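Local coordinates for protein GCN5-related N-acetyltransferase (Sphaerobacter thermophilus, PDB 3TT2) that probably transfers acyl groups, most likely acetyl from acetyl-CoA, to an acceptor not identified here, at residues 264-272 with 297-305. Sequence-based numbering, arbitrary orientation.
Sequences ALALLQEVF and RLYRRAGMH. With SO4 (sulfate ion), chain B.
The F272 ring meets the 297-305 segment with its edge. In the ring plane lie A302 O, 3.5 Å from F272 CE2, and M304 SE, 3.8 Å from F272 CZ. The selenium sits 84° off the ring normal, a Met-aromatic contact at the rim. One face of the ring carries L268 O, from its own helix. The Y299 ring has L298 CD2 over one face, and L268 CD1 approaches it obliquely. L268 CD1 also touches the selenomethionine methyl, M304 CE, and A302 CB. L265 has CG beside its carbonyl carbon (chi1 -172°), which carries CD1 to A302 CB, 3.5 Å away. L298 lays both methyls against the start of 264-272: CD2 meets A264 CB at 3.7 Å and CD1 meets L265 N. No hydrogen bond crosses; the side-chain contacts are almost all apolar. Replacing F272 by alanine would remove the ring and probably leave M304 SE without its aromatic partner, with a gap beside A302 O. M304 and Y299 also pack on L285 of strand 282-290. G303, at positive phi, ends the short helix in a Schellman motif. A sulfate, probably from the crystallisation liquor, accepts a weak bond from A264 N and is also hydrogen-bonded to G260 N, consistent with the pyrophosphate-binding loop and following helix of the GNAT fold.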
loop_
_atom_site.group_PDB
_atom_site.type_symbol
_atom_site.label_atom_id
_atom_site.label_comp_id
_atom_site.label_asym_id
_atom_site.label_seq_id
_atom_site.Cartn_x
_atom_site.Cartn_y
_atom_site.Cartn_z
ATOM N N ALA A 264 6.182 -9.358 18.097
ATOM C CA ALA A 264 5.346 -8.638 17.148
ATOM C C ALA A 264 3.950 -8.424 17.740
ATOM O O ALA A 264 3.408 -7.328 17.674
ATOM C CB ALA A 264 5.263 -9.394 15.852
ATOM N N LEU A 265 3.384 -9.465 18.344
ATOM C CA LEU A 265 2.105 -9.339 19.039
ATOM C C LEU A 265 2.113 -8.291 20.159
ATOM O O LEU A 265 1.182 -7.509 20.273
ATOM C CB LEU A 265 1.656 -10.674 19.600
ATOM C CG LEU A 265 0.243 -10.648 20.158
ATOM C CD1 LEU A 265 -0.669 -10.224 19.054
ATOM C CD2 LEU A 265 -0.164 -12.022 20.672
ATOM N N ALA A 266 3.156 -8.271 20.977
ATOM C CA ALA A 266 3.295 -7.228 21.983
ATOM C C ALA A 266 3.388 -5.872 21.324
ATOM O O ALA A 266 2.760 -4.918 21.796
ATOM C CB ALA A 266 4.513 -7.462 22.841
ATOM N N LEU A 267 4.175 -5.767 20.251
ATOM C CA LEU A 267 4.322 -4.472 19.575
ATOM C C LEU A 267 2.968 -3.966 19.086
ATOM O O LEU A 267 2.614 -2.828 19.319
ATOM C CB LEU A 267 5.311 -4.515 18.412
ATOM C CG LEU A 267 6.754 -4.283 18.843
ATOM C CD1 LEU A 267 7.711 -4.537 17.682
ATOM C CD2 LEU A 267 6.948 -2.902 19.405
ATOM N N LEU A 268 2.216 -4.838 18.431
ATOM C CA LEU A 268 0.944 -4.457 17.886
ATOM C C LEU A 268 -0.020 -4.063 18.999
ATOM O O LEU A 268 -0.631 -3.003 18.939
ATOM C CB LEU A 268 0.368 -5.584 17.031
ATOM C CG LEU A 268 0.863 -5.648 15.586
ATOM C CD1 LEU A 268 0.170 -6.784 14.837
ATOM C CD2 LEU A 268 0.675 -4.324 14.853
ATOM N N GLN A 269 -0.145 -4.914 20.010
ATOM C CA GLN A 269 -1.039 -4.642 21.137
ATOM C C GLN A 269 -0.718 -3.304 21.817
ATOM O O GLN A 269 -1.626 -2.534 22.142
ATOM C CB GLN A 269 -1.018 -5.794 22.143
ATOM C CG GLN A 269 -1.765 -7.023 21.665
ATOM C CD GLN A 269 -1.634 -8.235 22.610
ATOM O OE1 GLN A 269 -0.629 -8.395 23.326
ATOM N NE2 GLN A 269 -2.662 -9.096 22.605
ATOM N N GLU A 270 0.568 -3.022 22.005
ATOM C CA GLU A 270 0.992 -1.734 22.547
ATOM C C GLU A 270 0.623 -0.526 21.655
ATOM O O GLU A 270 0.136 0.494 22.167
ATOM C CB GLU A 270 2.484 -1.747 22.862
ATOM C CG GLU A 270 2.994 -0.505 23.572
ATOM C CD GLU A 270 3.044 -0.633 25.089
ATOM O OE1 GLU A 270 2.711 0.362 25.768
ATOM O OE2 GLU A 270 3.423 -1.706 25.607
ATOM N N VAL A 271 0.846 -0.645 20.341
ATOM C CA VAL A 271 0.505 0.424 19.390
ATOM C C VAL A 271 -0.993 0.684 19.408
ATOM O O VAL A 271 -1.428 1.826 19.382
ATOM C CB VAL A 271 0.939 0.105 17.944
ATOM C CG1 VAL A 271 0.761 1.298 17.082
ATOM C CG2 VAL A 271 2.367 -0.216 17.919
ATOM N N PHE A 272 -1.774 -0.384 19.475
ATOM C CA PHE A 272 -3.218 -0.264 19.564
ATOM C C PHE A 272 -3.646 0.475 20.831
ATOM O O PHE A 272 -4.606 1.236 20.833
ATOM C CB PHE A 272 -3.878 -1.639 19.469
ATOM C CG PHE A 272 -3.722 -2.284 18.121
ATOM C CD1 PHE A 272 -3.277 -1.551 17.046
ATOM C CD2 PHE A 272 -4.022 -3.627 17.930
ATOM C CE1 PHE A 272 -3.140 -2.141 15.805
ATOM C CE2 PHE A 272 -3.889 -4.223 16.687
ATOM C CZ PHE A 272 -3.445 -3.485 15.627
ATOM N N ARG A 297 -0.939 -15.855 11.665
ATOM C CA ARG A 297 -1.816 -15.889 12.828
ATOM C C ARG A 297 -1.592 -14.668 13.724
ATOM O O ARG A 297 -2.466 -14.308 14.499
ATOM C CB ARG A 297 -1.679 -17.202 13.608
ATOM C CG ARG A 297 -2.303 -18.406 12.896
ATOM C CD ARG A 297 -2.294 -19.630 13.793
ATOM N NE ARG A 297 -2.656 -20.844 13.067
ATOM C CZ ARG A 297 -3.890 -21.313 12.944
ATOM N NH1 ARG A 297 -4.906 -20.671 13.499
ATOM N NH2 ARG A 297 -4.108 -22.426 12.262
ATOM N N LEU A 298 -0.446 -14.008 13.563
ATOM C CA LEU A 298 -0.110 -12.805 14.311
ATOM C C LEU A 298 -1.231 -11.773 14.354
ATOM O O LEU A 298 -1.541 -11.215 15.411
ATOM C CB LEU A 298 1.096 -12.137 13.664
ATOM C CG LEU A 298 1.401 -10.721 14.152
ATOM C CD1 LEU A 298 1.669 -10.692 15.658
ATOM C CD2 LEU A 298 2.541 -10.078 13.392
ATOM N N TYR A 299 -1.846 -11.519 13.204
ATOM C CA TYR A 299 -2.733 -10.356 13.052
ATOM C C TYR A 299 -4.105 -10.579 13.662
ATOM O O TYR A 299 -4.638 -9.722 14.354
ATOM C CB TYR A 299 -2.791 -9.930 11.587
ATOM C CG TYR A 299 -1.418 -9.522 11.110
ATOM C CD1 TYR A 299 -0.953 -8.232 11.329
ATOM C CD2 TYR A 299 -0.557 -10.438 10.507
ATOM C CE1 TYR A 299 0.308 -7.845 10.930
ATOM C CE2 TYR A 299 0.726 -10.065 10.116
ATOM C CZ TYR A 299 1.147 -8.759 10.329
ATOM O OH TYR A 299 2.395 -8.328 9.950
ATOM N N ARG A 300 -4.658 -11.761 13.439
ATOM C CA ARG A 300 -5.907 -12.122 14.070
ATOM C C ARG A 300 -5.725 -12.189 15.601
ATOM O O ARG A 300 -6.567 -11.713 16.371
ATOM C CB ARG A 300 -6.415 -13.418 13.461
ATOM C CG ARG A 300 -7.548 -14.050 14.196
ATOM C CD ARG A 300 -8.272 -15.037 13.313
ATOM N NE ARG A 300 -9.329 -15.719 14.051
ATOM C CZ ARG A 300 -9.995 -16.776 13.598
ATOM N NH1 ARG A 300 -9.709 -17.282 12.402
ATOM N NH2 ARG A 300 -10.945 -17.330 14.344
ATOM N N ARG A 301 -4.591 -12.720 16.038
ATOM C CA ARG A 301 -4.255 -12.749 17.462
ATOM C C ARG A 301 -4.113 -11.357 18.061
ATOM O O ARG A 301 -4.267 -11.205 19.257
ATOM C CB ARG A 301 -2.981 -13.567 17.722
ATOM C CG ARG A 301 -3.218 -15.059 17.651
ATOM C CD ARG A 301 -1.988 -15.852 18.004
ATOM N NE ARG A 301 -2.232 -17.285 17.892
ATOM C CZ ARG A 301 -1.340 -18.157 17.426
ATOM N NH1 ARG A 301 -0.143 -17.734 17.014
ATOM N NH2 ARG A 301 -1.649 -19.449 17.355
ATOM N N ALA A 302 -3.806 -10.351 17.246
ATOM C CA ALA A 302 -3.684 -8.993 17.768
ATOM C C ALA A 302 -5.044 -8.283 17.775
ATOM O O ALA A 302 -5.175 -7.125 18.181
ATOM C CB ALA A 302 -2.635 -8.196 17.013
ATOM N N GLY A 303 -6.062 -9.010 17.344
ATOM C CA GLY A 303 -7.418 -8.510 17.409
ATOM C C GLY A 303 -7.881 -7.970 16.078
ATOM O O GLY A 303 -8.954 -7.365 15.965
HETATM N N MSE A 304 -7.055 -8.173 15.059
HETATM C CA MSE A 304 -7.398 -7.649 13.780
HETATM C C MSE A 304 -8.245 -8.645 13.039
HETATM O O MSE A 304 -8.438 -9.760 13.508
HETATM C CB MSE A 304 -6.138 -7.328 13.028
HETATM C CG MSE A 304 -5.672 -5.915 13.235
HETATM SE SE MSE A 304 -3.897 -5.655 12.531
HETATM C CE MSE A 304 -3.042 -6.920 13.704
ATOM N N HIS A 305 -8.724 -8.232 11.871
ATOM C CA HIS A 305 -9.605 -9.040 11.042
ATOM C C HIS A 305 -9.401 -8.630 9.583
ATOM O O HIS A 305 -8.763 -7.615 9.296
ATOM C CB HIS A 305 -11.053 -8.870 11.460
ATOM C CG HIS A 305 -11.638 -7.554 11.063
ATOM N ND1 HIS A 305 -11.500 -6.417 11.831
ATOM C CD2 HIS A 305 -12.346 -7.188 9.967
ATOM C CE1 HIS A 305 -12.102 -5.409 11.226
ATOM N NE2 HIS A 305 -12.619 -5.851 10.094
HETATM S S SO4 B . 7.606 -12.852 15.818
HETATM O O1 SO4 B . 7.793 -12.094 17.046
HETATM O O2 SO4 B . 6.292 -13.439 15.759
HETATM O O3 SO4 B . 7.824 -12.001 14.648
HETATM O O4 SO4 B . 8.530 -13.978 15.802
#